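Local coordinates for binding domain (Hc) of Paraclostridial Mosquitocidal Protein 1 (Paraclostridium bifermentans, PDB 6HOX) that targets host nerve cells and takes part in delivering the toxin's light chain into the host cytosol, as the receptor-binding part of a clostridial neurotoxin specific for Anopheles mosquitoes, at residues 332-337 against 369-374; 67-72 against 206-211; 89-94 against 224-229. All coordinates share one frame; numbering follows the deposited sequence.

From the N terminus, the chain first lays down 67-72 and then 89-94; about 130 residues later it returns as 206-211 to close contact 2 and as 224-229 to close contact 3. The two therefore cross along the sequence, and they also touch in space, Phe207 of one packing on Phe224 of the other. Within the concanavalin-like N-terminal half, contact 2 ties a loop to the corner after strand 205-207, and contact 3 pairs strand 89-96 with 218-227. Contact 1 opens only after both have closed: 332-337 meets 369-374 across a short excursion within the trefoil-like C-terminal half. Its centre lies about 43 Å from that of contact 2 and about 37 Å from that of contact 3.

Contact 1 of 3, residues 332-337 against 369-374; sequences NDVADV and DLKLIQ
Leu370 O and Leu372 O, on strand 369-373, accept the backbone N-H groups of Ala335 and Asn332, so the contact is an antiparallel strand pairing in the C-terminal, trefoil-like receptor-binding half. The bond from Asn332 N to Leu372 O is 2.7 Å long, and that from Ala335 N to Leu370 O is 3.0 Å. Val334 and Lys371 form the non-hydrogen-bonded pair, and the CA of Val334 makes a C-H...O contact with Leu370 O. The end-to-end directions are 121° apart, consistent with the direct backbone bonds ending at Ala335.

On the face carrying Val334 and Lys371, the lysine holds CG anti to its backbone N (chi1 -164°), which lays its aliphatic chain alongside the carbonyl of Asn332; Lys371 CG comes within 3.4 Å of Asn332 O. Its CE then passes the CG2 branch of Val334 at 3.9 Å. The other valine branch, CG1, lies near Leu370 O and the carboxylate of Asp369. At the far end of the pairing, the amide nitrogen ND2 of Asn332 rests 3.3 Å from the CG2 methyl of Ile373.

In the next shell, Arg366 makes salt bridges to both Asp336 and Asp369, bringing together two carboxylates that are not in contact with each other. Leu370 packs beyond the contact on Ile385, Ile387 and Leu347. Past Ala335, where the direct backbone bonds end, a water takes over: it accepts from Leu370 N at 2.8 Å and lies within donating distance of Ala335 O and Asp336 OD1, each 2.9 Å away.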
loop_
_atom_site.group_PDB
_atom_site.type_symbol
_atom_site.label_atom_id
_atom_site.label_comp_id
_atom_site.label_asym_id
_atom_site.label_seq_id
_atom_site.Cartn_x
_atom_site.Cartn_y
_atom_site.Cartn_z
ATOM N N ASN A 332 18.435 0.748 -8.117
ATOM C CA ASN A 332 19.671 1.087 -8.818
ATOM C C ASN A 332 19.646 0.731 -10.308
ATOM O O ASN A 332 20.672 0.870 -10.975
ATOM C CB ASN A 332 20.926 0.501 -8.176
ATOM C CG ASN A 332 21.121 0.948 -6.745
ATOM O OD1 ASN A 332 21.633 0.182 -5.933
ATOM N ND2 ASN A 332 20.715 2.171 -6.427
ATOM N N ASP A 333 18.488 0.366 -10.855
ATOM C CA ASP A 333 18.379 0.116 -12.298
ATOM C C ASP A 333 18.494 1.442 -13.048
ATOM O O ASP A 333 17.955 2.443 -12.598
ATOM C CB ASP A 333 17.046 -0.528 -12.679
ATOM C CG ASP A 333 16.956 -2.015 -12.375
ATOM O OD1 ASP A 333 17.985 -2.600 -11.958
ATOM O OD2 ASP A 333 15.850 -2.578 -12.579
ATOM N N VAL A 334 19.190 1.414 -14.193
ATOM C CA VAL A 334 19.255 2.535 -15.088
ATOM C C VAL A 334 18.099 2.392 -16.075
ATOM O O VAL A 334 17.897 1.340 -16.675
ATOM C CB VAL A 334 20.616 2.646 -15.803
ATOM C CG1 VAL A 334 20.575 3.675 -16.930
ATOM C CG2 VAL A 334 21.711 3.009 -14.812
ATOM N N ALA A 335 17.305 3.449 -16.195
ATOM C CA ALA A 335 16.070 3.358 -16.947
ATOM C C ALA A 335 15.652 4.758 -17.406
ATOM O O ALA A 335 16.068 5.767 -16.843
ATOM C CB ALA A 335 15.011 2.688 -16.093
ATOM N N ASP A 336 14.853 4.805 -18.466
ATOM C CA ASP A 336 14.321 6.047 -18.944
ATOM C C ASP A 336 12.848 6.116 -18.585
ATOM O O ASP A 336 12.183 5.095 -18.467
ATOM C CB ASP A 336 14.573 6.208 -20.439
ATOM C CG ASP A 336 16.043 6.480 -20.700
ATOM O OD1 ASP A 336 16.625 7.393 -20.026
ATOM O OD2 ASP A 336 16.604 5.765 -21.525
ATOM N N VAL A 337 12.381 7.345 -18.395
ATOM C CA VAL A 337 10.967 7.632 -18.233
ATOM C C VAL A 337 10.458 8.225 -19.547
ATOM O O VAL A 337 10.789 9.375 -19.893
ATOM C CB VAL A 337 10.732 8.576 -17.043
ATOM C CG1 VAL A 337 9.259 8.858 -16.837
ATOM C CG2 VAL A 337 11.376 8.032 -15.770
ATOM N N ASP A 369 22.092 9.761 -17.671
ATOM C CA ASP A 369 21.432 8.545 -17.224
ATOM C C ASP A 369 20.527 8.885 -16.038
ATOM O O ASP A 369 20.835 9.776 -15.264
ATOM C CB ASP A 369 22.448 7.463 -16.847
ATOM C CG ASP A 369 23.356 7.074 -18.003
ATOM O OD1 ASP A 369 24.371 7.759 -18.207
ATOM O OD2 ASP A 369 23.013 6.118 -18.716
ATOM N N LEU A 370 19.387 8.191 -15.982
ATOM C CA LEU A 370 18.481 8.156 -14.854
ATOM C C LEU A 370 18.654 6.806 -14.170
ATOM O O LEU A 370 18.715 5.777 -14.838
ATOM C CB LEU A 370 17.034 8.311 -15.324
ATOM C CG LEU A 370 16.475 9.724 -15.307
ATOM C CD1 LEU A 370 17.394 10.651 -16.068
ATOM C CD2 LEU A 370 15.057 9.749 -15.872
ATOM N N LYS A 371 18.690 6.848 -12.837
ATOM C CA LYS A 371 18.712 5.675 -12.003
ATOM C C LYS A 371 17.571 5.792 -10.986
ATOM O O LYS A 371 17.428 6.815 -10.329
ATOM C CB LYS A 371 20.081 5.568 -11.329
ATOM C CG LYS A 371 20.401 4.206 -10.737
ATOM C CD LYS A 371 21.783 4.136 -10.132
ATOM C CE LYS A 371 22.853 3.918 -11.183
ATOM N NZ LYS A 371 23.802 2.859 -10.766
ATOM N N LEU A 372 16.742 4.750 -10.896
ATOM C CA LEU A 372 15.725 4.682 -9.872
ATOM C C LEU A 372 16.337 3.994 -8.648
ATOM O O LEU A 372 16.825 2.856 -8.725
ATOM C CB LEU A 372 14.486 3.947 -10.402
ATOM C CG LEU A 372 13.496 4.818 -11.187
ATOM C CD1 LEU A 372 14.106 5.322 -12.478
ATOM C CD2 LEU A 372 12.205 4.071 -11.497
ATOM N N ILE A 373 16.309 4.709 -7.526
ATOM C CA ILE A 373 16.991 4.304 -6.303
ATOM C C ILE A 373 16.013 4.367 -5.127
ATOM O O ILE A 373 14.937 4.965 -5.195
ATOM C CB ILE A 373 18.228 5.185 -6.023
ATOM C CG1 ILE A 373 17.815 6.626 -5.730
ATOM C CG2 ILE A 373 19.224 5.075 -7.172
ATOM C CD1 ILE A 373 18.955 7.579 -5.514
ATOM N N GLN A 374 16.433 3.742 -4.038
ATOM C CA GLN A 374 15.731 3.794 -2.792
ATOM C C GLN A 374 16.754 4.114 -1.714
ATOM O O GLN A 374 17.510 3.253 -1.331
ATOM C CB GLN A 374 14.996 2.483 -2.511
ATOM C CG GLN A 374 14.234 2.501 -1.195
ATOM C CD GLN A 374 13.287 3.664 -1.125
ATOM O OE1 GLN A 374 13.627 4.729 -0.603
ATOM N NE2 GLN A 374 12.099 3.479 -1.681
HETATM O O HOH W 1 18.566 6.496 -18.060
#

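Contact 2 of 3, residues 67-72 against 206-211; sequences SNENSS and IFKLEG
Lys208 reaches from the corner between strands 205-207 and 209-210 across to the loop 67-72, and it buries more area here than any other residue. Its CB starts beside the CB of Ser72, 3.8 Å away. With CG anti to the backbone N (chi1 -172°) and the next two torsions also extended, the chain runs straight past the loop: Lys208 CG lies 3.7 Å from Ser71 O, and CD still touches Ser72 CB. CE comes near both carboxylate oxygens of Glu69. The bend at chi4 then sets NZ between two acids. Lys208 NZ donates to Glu69 OE2 at 3.0 Å and to Glu210 OE1 at 2.9 Å, in each case from above the carboxylate plane, 48° and 41° out of it. A water accepts from NZ at 2.9 Å and lies within donating distance of Asn68 O and Leu209 O.

The acceptor loop is shaped by a type I turn from Asn68 to Ser71, closed by the bond from Ser71 N to Asn68 O; the end of Glu69 turns back toward the lysine although its CB points away. Backbone also meets backbone, through a C-H...O contact of 3.1 Å from Ser72 CA to Phe207 O. Nearby, Ser67 OG lies against Leu209 CD1 and is hydrogen-bonded to Gln217 and Asn212.

Glu69, Lys208 and Glu210 form a salt-bridge network where the chain turns between two strands of the concanavalin-like half. The two glutamates, additionally bridged by a water, would probably repel each other without the ammonium between them, and its charge is likely to stabilise both as carboxylates.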
loop_
_atom_site.group_PDB
_atom_site.type_symbol
_atom_site.label_atom_id
_atom_site.label_comp_id
_atom_site.label_asym_id
_atom_site.label_seq_id
_atom_site.Cartn_x
_atom_site.Cartn_y
_atom_site.Cartn_z
ATOM N N SER A 67 -18.744 -9.022 -2.411
ATOM C CA SER A 67 -19.931 -8.893 -1.564
ATOM C C SER A 67 -21.056 -9.815 -2.056
ATOM O O SER A 67 -22.158 -9.356 -2.340
ATOM C CB SER A 67 -20.381 -7.465 -1.497
ATOM O OG SER A 67 -19.460 -6.693 -0.744
ATOM N N ASN A 68 -20.759 -11.107 -2.196
ATOM C CA ASN A 68 -21.807 -12.107 -2.497
ATOM C C ASN A 68 -21.576 -13.347 -1.633
ATOM O O ASN A 68 -20.472 -13.537 -1.093
ATOM C CB ASN A 68 -21.859 -12.482 -3.976
ATOM C CG ASN A 68 -20.588 -13.155 -4.428
ATOM O OD1 ASN A 68 -20.384 -14.338 -4.155
ATOM N ND2 ASN A 68 -19.720 -12.395 -5.079
ATOM N N GLU A 69 -22.630 -14.167 -1.535
ATOM C CA GLU A 69 -22.740 -15.261 -0.570
ATOM C C GLU A 69 -21.758 -16.385 -0.904
ATOM O O GLU A 69 -21.322 -17.081 -0.028
ATOM C CB GLU A 69 -24.172 -15.800 -0.532
ATOM C CG GLU A 69 -25.131 -14.849 0.136
ATOM C CD GLU A 69 -24.740 -14.572 1.578
ATOM O OE1 GLU A 69 -24.762 -15.522 2.382
ATOM O OE2 GLU A 69 -24.356 -13.424 1.872
ATOM N N ASN A 70 -21.360 -16.495 -2.165
ATOM C CA ASN A 70 -20.444 -17.537 -2.577
ATOM C C ASN A 70 -18.980 -17.144 -2.354
ATOM O O ASN A 70 -18.094 -17.943 -2.622
ATOM C CB ASN A 70 -20.690 -17.914 -4.033
ATOM C CG ASN A 70 -21.744 -18.988 -4.113
ATOM O OD1 ASN A 70 -21.742 -19.907 -3.292
ATOM N ND2 ASN A 70 -22.655 -18.862 -5.062
ATOM N N SER A 71 -18.734 -15.918 -1.890
ATOM C CA SER A 71 -17.385 -15.409 -1.732
ATOM C C SER A 71 -16.979 -15.498 -0.258
ATOM O O SER A 71 -16.985 -14.503 0.460
ATOM C CB SER A 71 -17.283 -14.004 -2.285
ATOM O OG SER A 71 -15.937 -13.697 -2.623
ATOM N N SER A 72 -16.613 -16.703 0.177
ATOM C CA SER A 72 -16.215 -16.942 1.543
ATOM C C SER A 72 -15.239 -18.116 1.609
ATOM O O SER A 72 -15.240 -18.975 0.707
ATOM C CB SER A 72 -17.405 -17.217 2.406
ATOM O OG SER A 72 -17.954 -18.486 2.075
ATOM N N ILE A 206 -14.461 -17.660 9.637
ATOM C CA ILE A 206 -15.137 -17.371 8.365
ATOM C C ILE A 206 -14.525 -16.097 7.790
ATOM O O ILE A 206 -14.604 -15.038 8.436
ATOM C CB ILE A 206 -16.665 -17.186 8.517
ATOM C CG1 ILE A 206 -17.328 -18.323 9.292
ATOM C CG2 ILE A 206 -17.305 -17.001 7.154
ATOM C CD1 ILE A 206 -17.347 -19.621 8.539
ATOM N N PHE A 207 -13.929 -16.221 6.598
ATOM C CA PHE A 207 -13.413 -15.089 5.833
ATOM C C PHE A 207 -14.489 -14.691 4.831
ATOM O O PHE A 207 -14.749 -15.431 3.875
ATOM C CB PHE A 207 -12.119 -15.462 5.115
ATOM C CG PHE A 207 -10.976 -15.847 6.015
ATOM C CD1 PHE A 207 -10.924 -17.101 6.602
ATOM C CD2 PHE A 207 -9.945 -14.958 6.274
ATOM C CE1 PHE A 207 -9.879 -17.449 7.436
ATOM C CE2 PHE A 207 -8.914 -15.300 7.134
ATOM C CZ PHE A 207 -8.883 -16.549 7.710
ATOM N N LYS A 208 -15.126 -13.542 5.064
ATOM C CA LYS A 208 -16.299 -13.126 4.303
ATOM C C LYS A 208 -16.730 -11.727 4.727
ATOM O O LYS A 208 -16.786 -11.449 5.934
ATOM C CB LYS A 208 -17.477 -14.059 4.588
ATOM C CG LYS A 208 -18.695 -13.853 3.708
ATOM C CD LYS A 208 -19.853 -14.734 4.113
ATOM C CE LYS A 208 -20.990 -14.694 3.112
ATOM N NZ LYS A 208 -21.619 -13.354 3.042
ATOM N N LEU A 209 -17.065 -10.894 3.733
ATOM C CA LEU A 209 -17.757 -9.627 3.966
ATOM C C LEU A 209 -19.189 -9.934 4.419
ATOM O O LEU A 209 -19.944 -10.525 3.655
ATOM C CB LEU A 209 -17.776 -8.790 2.683
ATOM C CG LEU A 209 -16.479 -8.059 2.354
ATOM C CD1 LEU A 209 -16.469 -7.606 0.907
ATOM C CD2 LEU A 209 -16.286 -6.874 3.289
ATOM N N GLU A 210 -19.529 -9.558 5.658
ATOM C CA GLU A 210 -20.854 -9.833 6.210
ATOM C C GLU A 210 -21.378 -8.586 6.911
ATOM O O GLU A 210 -20.792 -8.166 7.889
ATOM C CB GLU A 210 -20.787 -11.014 7.182
ATOM C CG GLU A 210 -22.147 -11.554 7.583
ATOM C CD GLU A 210 -22.931 -12.109 6.405
ATOM O OE1 GLU A 210 -22.479 -13.101 5.795
ATOM O OE2 GLU A 210 -23.949 -11.507 6.060
ATOM N N GLY A 211 -22.505 -8.047 6.429
ATOM C CA GLY A 211 -23.205 -6.942 7.101
ATOM C C GLY A 211 -23.154 -5.637 6.319
ATOM O O GLY A 211 -23.844 -4.689 6.669
HETATM O O HOH W 2 -20.144 -11.674 1.234
HETATM O O HOH W 3 -25.021 -11.442 3.755
HETATM O O HOH W 4 -17.118 -11.939 1.041
#

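Contact 3 of 3, residues 89-94 against 224-229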
loop_
_atom_site.group_PDB
_atom_site.type_symbol
_atom_site.label_atom_id
_atom_site.label_comp_id
_atom_site.label_asym_id
_atom_site.label_seq_id
_atom_site.Cartn_x
_atom_site.Cartn_y
_atom_site.Cartn_z
ATOM N N PHE A 89 -1.539 -15.433 21.350
ATOM C CA PHE A 89 -1.497 -15.615 19.894
ATOM C C PHE A 89 -1.268 -14.271 19.193
ATOM O O PHE A 89 -1.395 -13.199 19.812
ATOM C CB PHE A 89 -2.752 -16.325 19.384
ATOM C CG PHE A 89 -4.043 -15.580 19.596
ATOM C CD1 PHE A 89 -4.754 -15.718 20.780
ATOM C CD2 PHE A 89 -4.548 -14.745 18.614
ATOM C CE1 PHE A 89 -5.944 -15.032 20.974
ATOM C CE2 PHE A 89 -5.739 -14.063 18.808
ATOM C CZ PHE A 89 -6.435 -14.207 19.991
ATOM N N THR A 90 -0.880 -14.377 17.915
ATOM C CA THR A 90 -0.751 -13.264 17.009
ATOM C C THR A 90 -1.497 -13.591 15.709
ATOM O O THR A 90 -1.455 -14.730 15.219
ATOM C CB THR A 90 0.725 -12.941 16.743
ATOM O OG1 THR A 90 1.285 -12.603 18.012
ATOM C CG2 THR A 90 0.924 -11.803 15.762
ATOM N N ILE A 91 -2.226 -12.586 15.217
ATOM C CA ILE A 91 -2.816 -12.569 13.915
ATOM C C ILE A 91 -2.102 -11.473 13.108
ATOM O O ILE A 91 -2.000 -10.341 13.575
ATOM C CB ILE A 91 -4.339 -12.336 14.011
ATOM C CG1 ILE A 91 -5.056 -13.545 14.623
ATOM C CG2 ILE A 91 -4.927 -11.979 12.648
ATOM C CD1 ILE A 91 -6.535 -13.334 14.888
ATOM N N SER A 92 -1.635 -11.818 11.904
ATOM C CA SER A 92 -1.096 -10.840 10.935
ATOM C C SER A 92 -1.700 -11.077 9.546
ATOM O O SER A 92 -2.146 -12.174 9.222
ATOM C CB SER A 92 0.416 -10.832 10.903
ATOM O OG SER A 92 0.972 -12.008 10.328
ATOM N N PHE A 93 -1.760 -10.012 8.744
ATOM C CA PHE A 93 -2.272 -10.111 7.384
ATOM C C PHE A 93 -2.001 -8.822 6.604
ATOM O O PHE A 93 -1.945 -7.676 7.165
ATOM C CB PHE A 93 -3.778 -10.410 7.376
ATOM C CG PHE A 93 -4.651 -9.427 8.120
ATOM C CD1 PHE A 93 -4.872 -9.564 9.482
ATOM C CD2 PHE A 93 -5.284 -8.395 7.456
ATOM C CE1 PHE A 93 -5.667 -8.666 10.173
ATOM C CE2 PHE A 93 -6.112 -7.520 8.139
ATOM C CZ PHE A 93 -6.288 -7.645 9.499
ATOM N N TRP A 94 -1.854 -9.020 5.289
ATOM C CA TRP A 94 -1.881 -7.943 4.323
ATOM C C TRP A 94 -3.326 -7.747 3.886
ATOM O O TRP A 94 -4.009 -8.732 3.577
ATOM C CB TRP A 94 -0.991 -8.273 3.129
ATOM C CG TRP A 94 0.466 -8.068 3.388
ATOM C CD1 TRP A 94 1.408 -9.021 3.645
ATOM C CD2 TRP A 94 1.156 -6.805 3.404
ATOM N NE1 TRP A 94 2.638 -8.443 3.801
ATOM C CE2 TRP A 94 2.517 -7.086 3.649
ATOM C CE3 TRP A 94 0.761 -5.474 3.208
ATOM C CZ2 TRP A 94 3.472 -6.074 3.739
ATOM C CZ3 TRP A 94 1.715 -4.479 3.272
ATOM C CH2 TRP A 94 3.051 -4.780 3.531
ATOM N N PHE A 224 -2.665 -14.194 5.660
ATOM C CA PHE A 224 -3.363 -14.174 6.919
ATOM C C PHE A 224 -2.801 -15.310 7.772
ATOM O O PHE A 224 -3.039 -16.502 7.506
ATOM C CB PHE A 224 -4.876 -14.252 6.751
ATOM C CG PHE A 224 -5.645 -14.091 8.038
ATOM C CD1 PHE A 224 -5.734 -15.129 8.954
ATOM C CD2 PHE A 224 -6.293 -12.896 8.324
ATOM C CE1 PHE A 224 -6.472 -14.983 10.122
ATOM C CE2 PHE A 224 -7.024 -12.747 9.493
ATOM C CZ PHE A 224 -7.105 -13.787 10.392
ATOM N N ASN A 225 -1.998 -14.913 8.756
ATOM C CA ASN A 225 -1.190 -15.793 9.524
ATOM C C ASN A 225 -1.685 -15.792 10.967
ATOM O O ASN A 225 -2.067 -14.743 11.480
ATOM C CB ASN A 225 0.285 -15.393 9.485
ATOM C CG ASN A 225 0.888 -15.499 8.106
ATOM O OD1 ASN A 225 0.240 -15.984 7.177
ATOM N ND2 ASN A 225 2.114 -15.013 7.971
ATOM N N ILE A 226 -1.683 -16.981 11.582
ATOM C CA ILE A 226 -1.865 -17.148 13.038
ATOM C C ILE A 226 -0.591 -17.767 13.613
ATOM O O ILE A 226 -0.062 -18.747 13.082
ATOM C CB ILE A 226 -3.101 -18.004 13.374
ATOM C CG1 ILE A 226 -4.373 -17.432 12.742
ATOM C CG2 ILE A 226 -3.212 -18.145 14.891
ATOM C CD1 ILE A 226 -5.554 -18.366 12.757
ATOM N N TYR A 227 -0.105 -17.163 14.695
ATOM C CA TYR A 227 1.057 -17.607 15.422
ATOM C C TYR A 227 0.605 -17.948 16.839
ATOM O O TYR A 227 -0.273 -17.258 17.382
ATOM C CB TYR A 227 2.146 -16.535 15.513
ATOM C CG TYR A 227 2.640 -15.994 14.198
ATOM C CD1 TYR A 227 1.919 -15.034 13.498
ATOM C CD2 TYR A 227 3.843 -16.417 13.658
ATOM C CE1 TYR A 227 2.368 -14.535 12.280
ATOM C CE2 TYR A 227 4.312 -15.920 12.452
ATOM C CZ TYR A 227 3.565 -14.987 11.755
ATOM O OH TYR A 227 4.016 -14.513 10.568
ATOM N N GLN A 228 1.250 -18.967 17.425
ATOM C CA GLN A 228 0.865 -19.512 18.731
ATOM C C GLN A 228 1.669 -18.831 19.846
ATOM O O GLN A 228 1.883 -19.412 20.897
ATOM C CB GLN A 228 1.073 -21.031 18.748
ATOM C CG GLN A 228 2.544 -21.441 18.748
ATOM C CD GLN A 228 2.739 -22.922 18.522
ATOM O OE1 GLN A 228 1.814 -23.723 18.661
ATOM N NE2 GLN A 228 3.965 -23.294 18.188
ATOM N N ARG A 229 2.082 -17.584 19.613
ATOM C CA ARG A 229 2.733 -16.741 20.600
ATOM C C ARG A 229 2.316 -15.292 20.321
ATOM O O ARG A 229 1.921 -14.974 19.198
ATOM C CB ARG A 229 4.254 -16.917 20.480
ATOM C CG ARG A 229 5.059 -16.256 21.586
ATOM C CD ARG A 229 6.506 -16.710 21.585
ATOM N NE ARG A 229 7.192 -16.385 20.340
ATOM C CZ ARG A 229 7.734 -15.206 20.061
ATOM N NH1 ARG A 229 7.483 -14.158 20.827
ATOM N NH2 ARG A 229 8.531 -15.079 19.016
#
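Arg229 O takes the hydroxyl proton of Thr90 OG1 in the shortest bond of the contact, 2.7 Å, in the carbonyl plane and on a lone pair. Holding OG1 beside its own backbone N (chi1 -61°) aims the threonine at this carbonyl, just past the end of strand 218-227; Thr90 OG1 in turn is hydrogen-bonded to Leu231 N. Inward from there the backbones pair regularly. Thr90 and Tyr227 exchange two bonds, as do Ser92 and Asn225, and Ile91 and Ile226 form the non-hydrogen-bonded pair between them.

The strand axes run 165° apart at 4.6 Å, a close antiparallel pair in the concanavalin-like, jelly-roll N-terminal half; strand 167-174 pairs along the other edge of 89-96. On the face of Thr90 and Ser92, the Tyr227 ring presents its edge to Ser92 OG, Tyr227 CE1 lying 3.5 Å from it.

On the face of Ile91 and Ile226, the CG2 methyl of Ile91 meets Phe224 CZ at 3.6 Å. Phe224 and Phe93 point the same way, their rings nearly parallel (23°) but slid so far that they barely overlap, while Ile125 touches Ile91, Phe93 and Phe224.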